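Local atomic coordinates of MSHA biogenesis protein MshE (Vibrio cholerae, PDB entry 5HTL), a protein that binds the bacterial second messenger cyclic di-GMP through its N-terminal MshEN domain and probably takes part in building the MSHA pilus. Residues P80-E84 with V85-R89; I95-G99 with D100-I104. All coordinates share one frame; numbering follows the deposited sequence.

Contact 1 (P80-E84 with V85-R89)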
loop_
_atom_site.group_PDB
_atom_site.type_symbol
_atom_site.label_atom_id
_atom_site.label_comp_id
_atom_site.label_asym_id
_atom_site.label_seq_id
_atom_site.Cartn_x
_atom_site.Cartn_y
_atom_site.Cartn_z
ATOM N N PRO A 80 6.271 19.571 7.715
ATOM C CA PRO A 80 6.254 20.771 6.866
ATOM C C PRO A 80 6.528 20.586 5.373
ATOM O O PRO A 80 6.335 21.557 4.634
ATOM C CB PRO A 80 7.363 21.649 7.472
ATOM C CG PRO A 80 8.160 20.757 8.342
ATOM C CD PRO A 80 7.198 19.746 8.851
ATOM N N LEU A 81 6.990 19.422 4.940
ATOM C CA LEU A 81 7.247 19.175 3.526
ATOM C C LEU A 81 5.992 19.381 2.674
ATOM O O LEU A 81 6.072 19.733 1.494
ATOM C CB LEU A 81 7.830 17.777 3.329
ATOM C CG LEU A 81 9.148 17.601 4.087
ATOM C CD1 LEU A 81 9.671 16.177 4.020
ATOM C CD2 LEU A 81 10.210 18.584 3.596
ATOM N N LEU A 82 4.833 19.151 3.281
ATOM C CA LEU A 82 3.567 19.490 2.647
ATOM C C LEU A 82 3.025 20.727 3.349
ATOM O O LEU A 82 2.776 20.701 4.552
ATOM C CB LEU A 82 2.591 18.325 2.807
ATOM C CG LEU A 82 1.222 18.415 2.140
ATOM C CD1 LEU A 82 1.386 18.496 0.644
ATOM C CD2 LEU A 82 0.383 17.202 2.512
ATOM N N PRO A 83 2.862 21.839 2.613
ATOM C CA PRO A 83 2.352 23.039 3.280
ATOM C C PRO A 83 0.966 22.800 3.881
ATOM O O PRO A 83 0.188 22.004 3.334
ATOM C CB PRO A 83 2.279 24.067 2.146
ATOM C CG PRO A 83 3.274 23.578 1.130
ATOM C CD PRO A 83 3.191 22.082 1.200
ATOM N N GLU A 84 0.679 23.488 4.983
ATOM C CA GLU A 84 -0.558 23.293 5.721
ATOM C C GLU A 84 -1.806 23.418 4.854
ATOM O O GLU A 84 -2.740 22.631 4.998
ATOM C CB GLU A 84 -0.647 24.261 6.898
ATOM C CG GLU A 84 -1.850 23.992 7.792
ATOM C CD GLU A 84 -1.960 24.967 8.937
ATOM O OE1 GLU A 84 -0.988 25.724 9.172
ATOM O OE2 GLU A 84 -3.022 24.989 9.593
ATOM N N VAL A 85 -1.846 24.404 3.959
ATOM C CA VAL A 85 -3.046 24.570 3.147
ATOM C C VAL A 85 -3.323 23.346 2.273
ATOM O O VAL A 85 -4.478 22.969 2.064
ATOM C CB VAL A 85 -3.011 25.858 2.280
ATOM C CG1 VAL A 85 -3.051 27.105 3.153
ATOM C CG2 VAL A 85 -1.798 25.876 1.372
ATOM N N HIS A 86 -2.267 22.705 1.792
ATOM C CA HIS A 86 -2.436 21.512 0.971
ATOM C C HIS A 86 -2.745 20.274 1.799
ATOM O O HIS A 86 -3.577 19.456 1.415
ATOM C CB HIS A 86 -1.216 21.309 0.085
ATOM C CG HIS A 86 -1.027 22.424 -0.894
ATOM N ND1 HIS A 86 -1.931 22.679 -1.896
ATOM C CD2 HIS A 86 -0.072 23.379 -0.981
ATOM C CE1 HIS A 86 -1.528 23.739 -2.583
ATOM N NE2 HIS A 86 -0.406 24.179 -2.051
ATOM N N ALA A 87 -2.078 20.140 2.941
ATOM C CA ALA A 87 -2.365 19.048 3.865
ATOM C C ALA A 87 -3.844 19.052 4.258
ATOM O O ALA A 87 -4.515 18.027 4.202
ATOM C CB ALA A 87 -1.470 19.164 5.099
ATOM N N ARG A 88 -4.366 20.213 4.623
ATOM C CA ARG A 88 -5.769 20.334 4.998
ATOM C C ARG A 88 -6.711 20.065 3.828
ATOM O O ARG A 88 -7.686 19.337 3.990
ATOM C CB ARG A 88 -6.043 21.693 5.648
ATOM C CG ARG A 88 -5.357 21.830 7.014
ATOM C CD ARG A 88 -5.697 23.173 7.673
ATOM N NE ARG A 88 -5.088 23.335 8.994
ATOM C CZ ARG A 88 -5.609 22.881 10.135
ATOM N NH1 ARG A 88 -6.745 22.189 10.142
ATOM N NH2 ARG A 88 -4.984 23.097 11.282
ATOM N N ARG A 89 -6.410 20.605 2.650
ATOM C CA ARG A 89 -7.259 20.376 1.470
ATOM C C ARG A 89 -7.360 18.901 1.118
ATOM O O ARG A 89 -8.446 18.397 0.807
ATOM C CB ARG A 89 -6.736 21.134 0.243
ATOM C CG ARG A 89 -7.580 20.897 -1.028
ATOM C CD ARG A 89 -6.919 19.868 -1.938
ATOM N NE ARG A 89 -7.747 19.343 -3.028
ATOM C CZ ARG A 89 -8.474 18.227 -2.962
ATOM N NH1 ARG A 89 -8.514 17.510 -1.847
ATOM N NH2 ARG A 89 -9.173 17.827 -4.017
#
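Pro83 and Ala87 are joined by the first full turn of helix 84-90: Ala87 N gives a nearly straight bond to Pro83 O (3.0 Å), and one residue on Arg88 N does the same to Glu84 O. This is a helix N-terminus with Pro83 as the N-cap residue. Proline is tolerated here because its ring holds phi at -60° and its missing N-H is not needed by the helix, whose first bonds use the carbonyl. That carbonyl also receives a second, weak and bent bond from His86 N. The Pro83 ring lies at the edge of the His86 imidazole, with CG 4.0 Å from His86 CD2, while Val85 CG2 sits over one face of the imidazole, offset toward its rim. On the buried side, Leu82 CG is anti to the backbone N (chi1 -176°), which carries the branched end back under the new helix. Leu82 CD2 then meets Ala87 CB at 3.7 Å and Leu82 CD1 meets His86 CB. The small methyl of Ala87 allows this close approach, and Phe141 of helix 134-144 and Tyr145 also pack on it. Glu84 in the first turn has a charge that should be favourable beside the helix dipole, and its extended chain runs alongside that of Arg88, both pointing the same way. Arg88 NH2 adds a weak, bent bond to Glu84 OE2 besides its salt bridge with Asp142. Glu84 OE2 accepts from Arg88 NE at 2.7 Å through its anti lone pair, with OE2 lying only 9° out of the guanidinium plane.

Contact 2 (I95-G99 with D100-I104); sequences IGRSG and DTLRI
Arg103 lies across Ile95 on one face of the paired strands, its aliphatic chain doing the touching. Ile95 CG1 is 3.7 Å from Arg103 CG, and Ile95 CD1 reaches CG and CD. A chi1 of 64° wedges CG1 between the backbone N and carbonyl carbon of Ile95, turning this branch toward the arginine; Thr35 of the second subunit packs on both residues. The guanidinium continues past this greasy stem: NH2 forms a salt bridge with Glu128 on the next strand, and NH1 meets a water, near the guanidinium plane, that donates to Ile95 O. At this end the backbone is doubled up, since Arg103 O takes a straight bond from Ile95 N (2.9 Å) and a weak one from Gly96 N. Ile95 and Gly96 thus share Arg103 in a classic beta bulge within an antiparallel hairpin. Gly96 has no side chain on the face where Arg103 NH1 folds back close to the strand. On the other face, Leu102 CD2 presses on Arg97 CG at 3.3 Å, a tight contact; the leucine is buried, whereas the arginine bends outward. Toward the exposed tip, packing gives way to backbone bonds: Ser98 N to Thr101 O at 2.9 Å, Thr101 N to Ser98 O at 3.0 Å. This pair brackets a type II' turn, Gly99 supplying the positive phi (60°) that most other residues find costly. Asp100, a polar residue, suits the exposed tip; its OD1 lies close to Gly99 C.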
loop_
_atom_site.group_PDB
_atom_site.type_symbol
_atom_site.label_atom_id
_atom_site.label_comp_id
_atom_site.label_asym_id
_atom_site.label_seq_id
_atom_site.Cartn_x
_atom_site.Cartn_y
_atom_site.Cartn_z
ATOM N N ILE A 95 4.070 11.981 7.777
ATOM C CA ILE A 95 4.477 11.565 9.121
ATOM C C ILE A 95 5.855 10.923 9.164
ATOM O O ILE A 95 6.387 10.659 10.238
ATOM C CB ILE A 95 3.441 10.613 9.781
ATOM C CG1 ILE A 95 3.322 9.301 9.004
ATOM C CG2 ILE A 95 2.081 11.307 9.914
ATOM C CD1 ILE A 95 2.458 8.224 9.707
ATOM N N GLY A 96 6.433 10.679 7.999
ATOM C CA GLY A 96 7.769 10.118 7.947
ATOM C C GLY A 96 8.475 10.519 6.676
ATOM O O GLY A 96 7.839 10.661 5.629
ATOM N N ARG A 97 9.786 10.720 6.773
ATOM C CA ARG A 97 10.611 10.883 5.591
ATOM C C ARG A 97 11.902 10.103 5.755
ATOM O O ARG A 97 12.546 10.176 6.797
ATOM C CB ARG A 97 10.949 12.349 5.342
ATOM C CG ARG A 97 11.543 12.575 3.961
ATOM C CD ARG A 97 12.845 13.323 3.992
ATOM N NE ARG A 97 12.819 14.445 4.923
ATOM C CZ ARG A 97 13.730 15.410 4.944
ATOM N NH1 ARG A 97 14.728 15.396 4.072
ATOM N NH2 ARG A 97 13.634 16.393 5.827
ATOM N N SER A 98 12.276 9.361 4.724
ATOM C CA SER A 98 13.540 8.643 4.732
ATOM C C SER A 98 14.027 8.536 3.300
ATOM O O SER A 98 13.383 7.887 2.480
ATOM C CB SER A 98 13.332 7.249 5.312
ATOM O OG SER A 98 14.574 6.648 5.637
ATOM N N GLY A 99 15.165 9.155 2.989
ATOM C CA GLY A 99 15.601 9.227 1.606
ATOM C C GLY A 99 14.534 9.950 0.807
ATOM O O GLY A 99 14.033 10.984 1.253
ATOM N N ASP A 100 14.165 9.407 -0.351
ATOM C CA ASP A 100 13.119 10.033 -1.158
ATOM C C ASP A 100 11.758 9.389 -0.925
ATOM O O ASP A 100 10.908 9.420 -1.815
ATOM C CB ASP A 100 13.422 9.946 -2.657
ATOM C CG ASP A 100 14.901 9.932 -2.967
ATOM O OD1 ASP A 100 15.686 10.548 -2.215
ATOM O OD2 ASP A 100 15.275 9.304 -3.982
ATOM N N THR A 101 11.553 8.787 0.244
ATOM C CA THR A 101 10.272 8.147 0.541
ATOM C C THR A 101 9.570 8.859 1.683
ATOM O O THR A 101 10.188 9.164 2.704
ATOM C CB THR A 101 10.438 6.655 0.897
ATOM O OG1 THR A 101 11.054 5.965 -0.196
ATOM C CG2 THR A 101 9.086 6.018 1.171
ATOM N N LEU A 102 8.286 9.158 1.489
ATOM C CA LEU A 102 7.464 9.768 2.522
ATOM C C LEU A 102 6.409 8.763 2.951
ATOM O O LEU A 102 5.833 8.063 2.121
ATOM C CB LEU A 102 6.745 11.009 1.991
ATOM C CG LEU A 102 7.603 12.131 1.414
ATOM C CD1 LEU A 102 6.725 13.293 0.956
ATOM C CD2 LEU A 102 8.559 12.610 2.460
ATOM N N ARG A 103 6.157 8.704 4.251
ATOM C CA ARG A 103 4.996 8.003 4.747
ATOM C C ARG A 103 3.916 9.053 4.946
ATOM O O ARG A 103 4.128 10.038 5.636
ATOM C CB ARG A 103 5.309 7.296 6.061
ATOM C CG ARG A 103 4.108 6.565 6.667
ATOM C CD ARG A 103 4.513 5.605 7.778
ATOM N NE ARG A 103 5.307 4.520 7.223
ATOM C CZ ARG A 103 6.622 4.404 7.378
ATOM N NH1 ARG A 103 7.286 5.278 8.123
ATOM N NH2 ARG A 103 7.262 3.391 6.811
ATOM N N ILE A 104 2.752 8.799 4.360
ATOM C CA ILE A 104 1.673 9.777 4.373
ATOM C C ILE A 104 0.393 9.150 4.906
ATOM O O ILE A 104 -0.102 8.159 4.365
ATOM C CB ILE A 104 1.416 10.345 2.958
ATOM C CG1 ILE A 104 2.694 10.998 2.406
ATOM C CG2 ILE A 104 0.256 11.348 2.975
ATOM C CD1 ILE A 104 2.513 11.694 1.069
HETATM O O HOH W 1 7.130 7.787 10.187
#

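Along the chain, contact 1 comes first and ends before contact 2 begins, so the two are in series and neither nests nor crosses. Contact 1 closes the short turn by which the loop after helix 51-62 enters helix 84-90. That helix leads into strand 92-98, and contact 2 closes the reversal from this strand to strand 101-106, which also pairs with strand 126-131. The centres of the two contacts are about 15 Å apart, yet they meet through Leu81, whose CD1 lies 3.7 Å from Arg97 NE and 4.0 Å from Leu102 CD2. Loop, helix and hairpin are thereby joined within the MshEN domain, with helices 112-121 and 134-144 packing against contact 1.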